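Local coordinates for odorant binding protein, antennal (Anopheles gambiae, PDB 3R1P), which probably binds odorant molecules, as members of the PBP/GOBP family do, in a mosquito antenna, at residues 17-27 / 45-56. Residues are numbered along the deposited sequence; the frame is centred on the assembly and turned at random.
Sequences LHEICIAESGA and AAKCYIHCLFDK
The carbonyl O of C21 is gripped twice by S25, by OG at 2.6 Å and by the backbone N at 3.1 Å; C21 and S25 both face helix 45-56, and with OG turned back in this way S25 presents its CB to the A45 carbonyl. G26, with positive phi, ends the helix and brings A27 CB against A45.

H18 ND1 and Y49 OH lie 2.8 Å apart in a nearly straight hydrogen bond (163°). The hydroxyl meets the imidazole at its edge, in the ring plane, and the two rings stand rim to rim with planes at 72°. I22 CG1 lies over one imidazole face, offset toward its rim, while E29 bonds NE2, so both ring nitrogens are engaged and the ring's rotation is fixed. With CG anti to the backbone N, Y49 lays its ring along helix 17-25 as a knob among H18, C21, I22 and S25; C21 CB comes within 3.6 Å of Y49 CD1, and the carbonyl O of H18 lies at the ring edge.

One turn further along helix 45-56, the C21-C52 disulfide ties the helices covalently. C21 is the knob here, seated among Y49, C52, L53 and K56. Outward, the K56 chain bends beyond CB, passes I20 CG2 and reaches an exposed, weak salt bridge from NZ to E24 OE2 at 3.2 Å. L17 CG packs on L53 CD2 at 3.7 Å.

The axes cross at 132°, 8.5 Å apart at closest approach. L17 and L53 touch the bound palmitic acid, so this disulfide-linked pair of helices helps line the ligand site. L32 of helix 29-32 packs on Y49, L124 of helix 114-125 on Y49 and L53, and C48 is disulfide-bonded to C100 of helix 99-110.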
loop_
_atom_site.group_PDB
_atom_site.type_symbol
_atom_site.label_atom_id
_atom_site.label_comp_id
_atom_site.label_asym_id
_atom_site.label_seq_id
_atom_site.Cartn_x
_atom_site.Cartn_y
_atom_site.Cartn_z
ATOM N N LEU A 17 8.589 -5.423 -6.762
ATOM C CA LEU A 17 7.203 -5.009 -6.545
ATOM C C LEU A 17 7.007 -3.502 -6.779
ATOM O O LEU A 17 6.025 -3.110 -7.402
ATOM C CB LEU A 17 6.824 -5.408 -5.101
ATOM C CG LEU A 17 5.376 -5.750 -4.763
ATOM C CD1 LEU A 17 4.948 -7.051 -5.367
ATOM C CD2 LEU A 17 5.206 -5.910 -3.272
ATOM N N HIS A 18 7.962 -2.668 -6.308
ATOM C CA HIS A 18 7.968 -1.204 -6.432
ATOM C C HIS A 18 7.984 -0.695 -7.888
ATOM O O HIS A 18 7.257 0.251 -8.215
ATOM C CB HIS A 18 9.166 -0.637 -5.645
ATOM C CG HIS A 18 9.375 0.836 -5.803
ATOM N ND1 HIS A 18 8.542 1.748 -5.191
ATOM C CD2 HIS A 18 10.333 1.503 -6.485
ATOM C CE1 HIS A 18 9.006 2.940 -5.530
ATOM N NE2 HIS A 18 10.088 2.840 -6.299
ATOM N N GLU A 19 8.852 -1.289 -8.739
ATOM C CA GLU A 19 9.023 -0.920 -10.150
ATOM C C GLU A 19 7.795 -1.180 -11.022
ATOM O O GLU A 19 7.466 -0.341 -11.864
ATOM C CB GLU A 19 10.291 -1.558 -10.738
ATOM C CG GLU A 19 11.574 -0.952 -10.183
ATOM C CD GLU A 19 12.714 -0.685 -11.152
ATOM O OE1 GLU A 19 12.614 -1.049 -12.348
ATOM O OE2 GLU A 19 13.737 -0.129 -10.692
ATOM N N ILE A 20 7.101 -2.308 -10.803
ATOM C CA ILE A 20 5.878 -2.634 -11.553
ATOM C C ILE A 20 4.749 -1.658 -11.211
ATOM O O ILE A 20 4.087 -1.136 -12.112
ATOM C CB ILE A 20 5.474 -4.118 -11.374
ATOM C CG1 ILE A 20 6.455 -5.021 -12.124
ATOM C CG2 ILE A 20 4.021 -4.397 -11.826
ATOM C CD1 ILE A 20 6.656 -6.287 -11.496
ATOM N N CYS A 21 4.561 -1.389 -9.910
ATOM C CA CYS A 21 3.505 -0.505 -9.450
ATOM C C CYS A 21 3.654 0.969 -9.747
ATOM O O CYS A 21 2.642 1.659 -9.894
ATOM C CB CYS A 21 3.118 -0.809 -8.010
ATOM S SG CYS A 21 2.474 -2.487 -7.804
ATOM N N ILE A 22 4.903 1.431 -9.956
ATOM C CA ILE A 22 5.180 2.798 -10.405
ATOM C C ILE A 22 4.649 2.903 -11.845
ATOM O O ILE A 22 3.957 3.871 -12.183
ATOM C CB ILE A 22 6.708 3.121 -10.335
ATOM C CG1 ILE A 22 7.089 3.615 -8.935
ATOM C CG2 ILE A 22 7.147 4.131 -11.429
ATOM C CD1 ILE A 22 8.448 4.347 -8.805
ATOM N N ALA A 23 4.975 1.883 -12.675
ATOM C CA ALA A 23 4.608 1.797 -14.090
ATOM C C ALA A 23 3.101 1.704 -14.300
ATOM O O ALA A 23 2.564 2.424 -15.143
ATOM C CB ALA A 23 5.313 0.617 -14.747
ATOM N N GLU A 24 2.418 0.838 -13.524
ATOM C CA GLU A 24 0.970 0.638 -13.605
ATOM C C GLU A 24 0.152 1.857 -13.159
ATOM O O GLU A 24 -0.764 2.275 -13.872
ATOM C CB GLU A 24 0.547 -0.600 -12.802
ATOM C CG GLU A 24 0.883 -1.909 -13.489
ATOM C CD GLU A 24 0.066 -3.120 -13.072
ATOM O OE1 GLU A 24 -0.949 -2.955 -12.355
ATOM O OE2 GLU A 24 0.444 -4.245 -13.474
ATOM N N SER A 25 0.444 2.384 -11.954
ATOM C CA SER A 25 -0.297 3.512 -11.404
ATOM C C SER A 25 0.011 4.823 -12.095
ATOM O O SER A 25 -0.854 5.695 -12.159
ATOM C CB SER A 25 -0.036 3.639 -9.908
ATOM O OG SER A 25 1.323 3.942 -9.630
ATOM N N GLY A 26 1.239 4.964 -12.580
ATOM C CA GLY A 26 1.694 6.198 -13.212
ATOM C C GLY A 26 2.027 7.259 -12.180
ATOM O O GLY A 26 1.847 8.453 -12.437
ATOM N N ALA A 27 2.498 6.818 -10.988
ATOM C CA ALA A 27 2.895 7.689 -9.877
ATOM C C ALA A 27 4.393 7.987 -9.949
ATOM O O ALA A 27 5.205 7.092 -10.219
ATOM C CB ALA A 27 2.548 7.052 -8.542
ATOM N N ALA A 45 -2.618 9.162 -8.053
ATOM C CA ALA A 45 -1.739 8.164 -8.664
ATOM C C ALA A 45 -0.953 7.344 -7.631
ATOM O O ALA A 45 -0.634 6.180 -7.905
ATOM C CB ALA A 45 -0.780 8.844 -9.636
ATOM N N ALA A 46 -0.612 7.947 -6.464
ATOM C CA ALA A 46 0.122 7.234 -5.409
ATOM C C ALA A 46 -0.803 6.270 -4.662
ATOM O O ALA A 46 -0.347 5.221 -4.198
ATOM C CB ALA A 46 0.758 8.222 -4.442
ATOM N N LYS A 47 -2.099 6.632 -4.556
ATOM C CA LYS A 47 -3.151 5.799 -3.944
ATOM C C LYS A 47 -3.339 4.543 -4.787
ATOM O O LYS A 47 -3.541 3.466 -4.227
ATOM C CB LYS A 47 -4.474 6.566 -3.818
ATOM C CG LYS A 47 -4.411 7.720 -2.825
ATOM C CD LYS A 47 -5.744 8.404 -2.718
ATOM C CE LYS A 47 -5.727 9.476 -1.660
ATOM N NZ LYS A 47 -7.080 10.047 -1.459
ATOM N N CYS A 48 -3.212 4.673 -6.139
ATOM C CA CYS A 48 -3.286 3.544 -7.069
ATOM C C CYS A 48 -2.063 2.651 -6.970
ATOM O O CYS A 48 -2.198 1.434 -7.137
ATOM C CB CYS A 48 -3.553 4.006 -8.498
ATOM S SG CYS A 48 -5.191 4.738 -8.743
ATOM N N TYR A 49 -0.874 3.234 -6.629
ATOM C CA TYR A 49 0.366 2.479 -6.416
ATOM C C TYR A 49 0.150 1.474 -5.261
ATOM O O TYR A 49 0.569 0.323 -5.356
ATOM C CB TYR A 49 1.548 3.446 -6.122
ATOM C CG TYR A 49 2.784 2.775 -5.558
ATOM C CD1 TYR A 49 3.793 2.308 -6.395
ATOM C CD2 TYR A 49 2.957 2.627 -4.182
ATOM C CE1 TYR A 49 4.924 1.669 -5.879
ATOM C CE2 TYR A 49 4.092 2.012 -3.657
ATOM C CZ TYR A 49 5.073 1.531 -4.507
ATOM O OH TYR A 49 6.183 0.910 -3.980
ATOM N N ILE A 50 -0.512 1.928 -4.181
ATOM C CA ILE A 50 -0.834 1.110 -3.008
ATOM C C ILE A 50 -1.765 -0.043 -3.415
ATOM O O ILE A 50 -1.496 -1.189 -3.022
ATOM C CB ILE A 50 -1.412 1.954 -1.847
ATOM C CG1 ILE A 50 -0.459 3.126 -1.471
ATOM C CG2 ILE A 50 -1.721 1.050 -0.639
ATOM C CD1 ILE A 50 -1.057 4.193 -0.494
ATOM N N HIS A 51 -2.831 0.255 -4.207
ATOM C CA HIS A 51 -3.752 -0.786 -4.704
ATOM C C HIS A 51 -2.958 -1.815 -5.489
ATOM O O HIS A 51 -3.137 -3.015 -5.269
ATOM C CB HIS A 51 -4.907 -0.228 -5.564
ATOM C CG HIS A 51 -5.642 -1.324 -6.283
ATOM N ND1 HIS A 51 -5.426 -1.573 -7.627
ATOM C CD2 HIS A 51 -6.429 -2.305 -5.781
ATOM C CE1 HIS A 51 -6.153 -2.641 -7.915
ATOM N NE2 HIS A 51 -6.777 -3.115 -6.833
ATOM N N CYS A 52 -2.044 -1.340 -6.370
ATOM C CA CYS A 52 -1.190 -2.212 -7.158
ATOM C C CYS A 52 -0.389 -3.192 -6.283
ATOM O O CYS A 52 -0.334 -4.376 -6.616
ATOM C CB CYS A 52 -0.288 -1.405 -8.085
ATOM S SG CYS A 52 0.856 -2.419 -9.046
ATOM N N LEU A 53 0.208 -2.710 -5.157
ATOM C CA LEU A 53 0.970 -3.543 -4.213
ATOM C C LEU A 53 0.107 -4.661 -3.614
ATOM O O LEU A 53 0.583 -5.783 -3.456
ATOM C CB LEU A 53 1.531 -2.700 -3.055
ATOM C CG LEU A 53 2.667 -1.726 -3.316
ATOM C CD1 LEU A 53 3.075 -1.035 -2.006
ATOM C CD2 LEU A 53 3.877 -2.432 -3.897
ATOM N N PHE A 54 -1.141 -4.340 -3.236
ATOM C CA PHE A 54 -2.074 -5.318 -2.670
ATOM C C PHE A 54 -2.512 -6.343 -3.720
ATOM O O PHE A 54 -2.561 -7.537 -3.425
ATOM C CB PHE A 54 -3.274 -4.618 -2.026
ATOM C CG PHE A 54 -2.959 -3.832 -0.776
ATOM C CD1 PHE A 54 -3.650 -2.664 -0.480
ATOM C CD2 PHE A 54 -1.994 -4.277 0.124
ATOM C CE1 PHE A 54 -3.393 -1.967 0.701
ATOM C CE2 PHE A 54 -1.725 -3.568 1.292
ATOM C CZ PHE A 54 -2.421 -2.417 1.569
ATOM N N ASP A 55 -2.792 -5.876 -4.937
ATOM C CA ASP A 55 -3.168 -6.735 -6.061
ATOM C C ASP A 55 -2.034 -7.725 -6.417
ATOM O O ASP A 55 -2.319 -8.903 -6.601
ATOM C CB ASP A 55 -3.560 -5.879 -7.280
ATOM C CG ASP A 55 -3.971 -6.705 -8.481
ATOM O OD1 ASP A 55 -3.171 -6.800 -9.435
ATOM O OD2 ASP A 55 -5.070 -7.299 -8.444
ATOM N N LYS A 56 -0.759 -7.265 -6.479
ATOM C CA LYS A 56 0.380 -8.140 -6.831
ATOM C C LYS A 56 0.699 -9.198 -5.793
ATOM O O LYS A 56 1.121 -10.299 -6.155
ATOM C CB LYS A 56 1.646 -7.343 -7.193
ATOM C CG LYS A 56 1.501 -6.468 -8.430
ATOM C CD LYS A 56 1.358 -7.267 -9.712
ATOM C CE LYS A 56 0.865 -6.389 -10.833
ATOM N NZ LYS A 56 0.669 -7.164 -12.085
#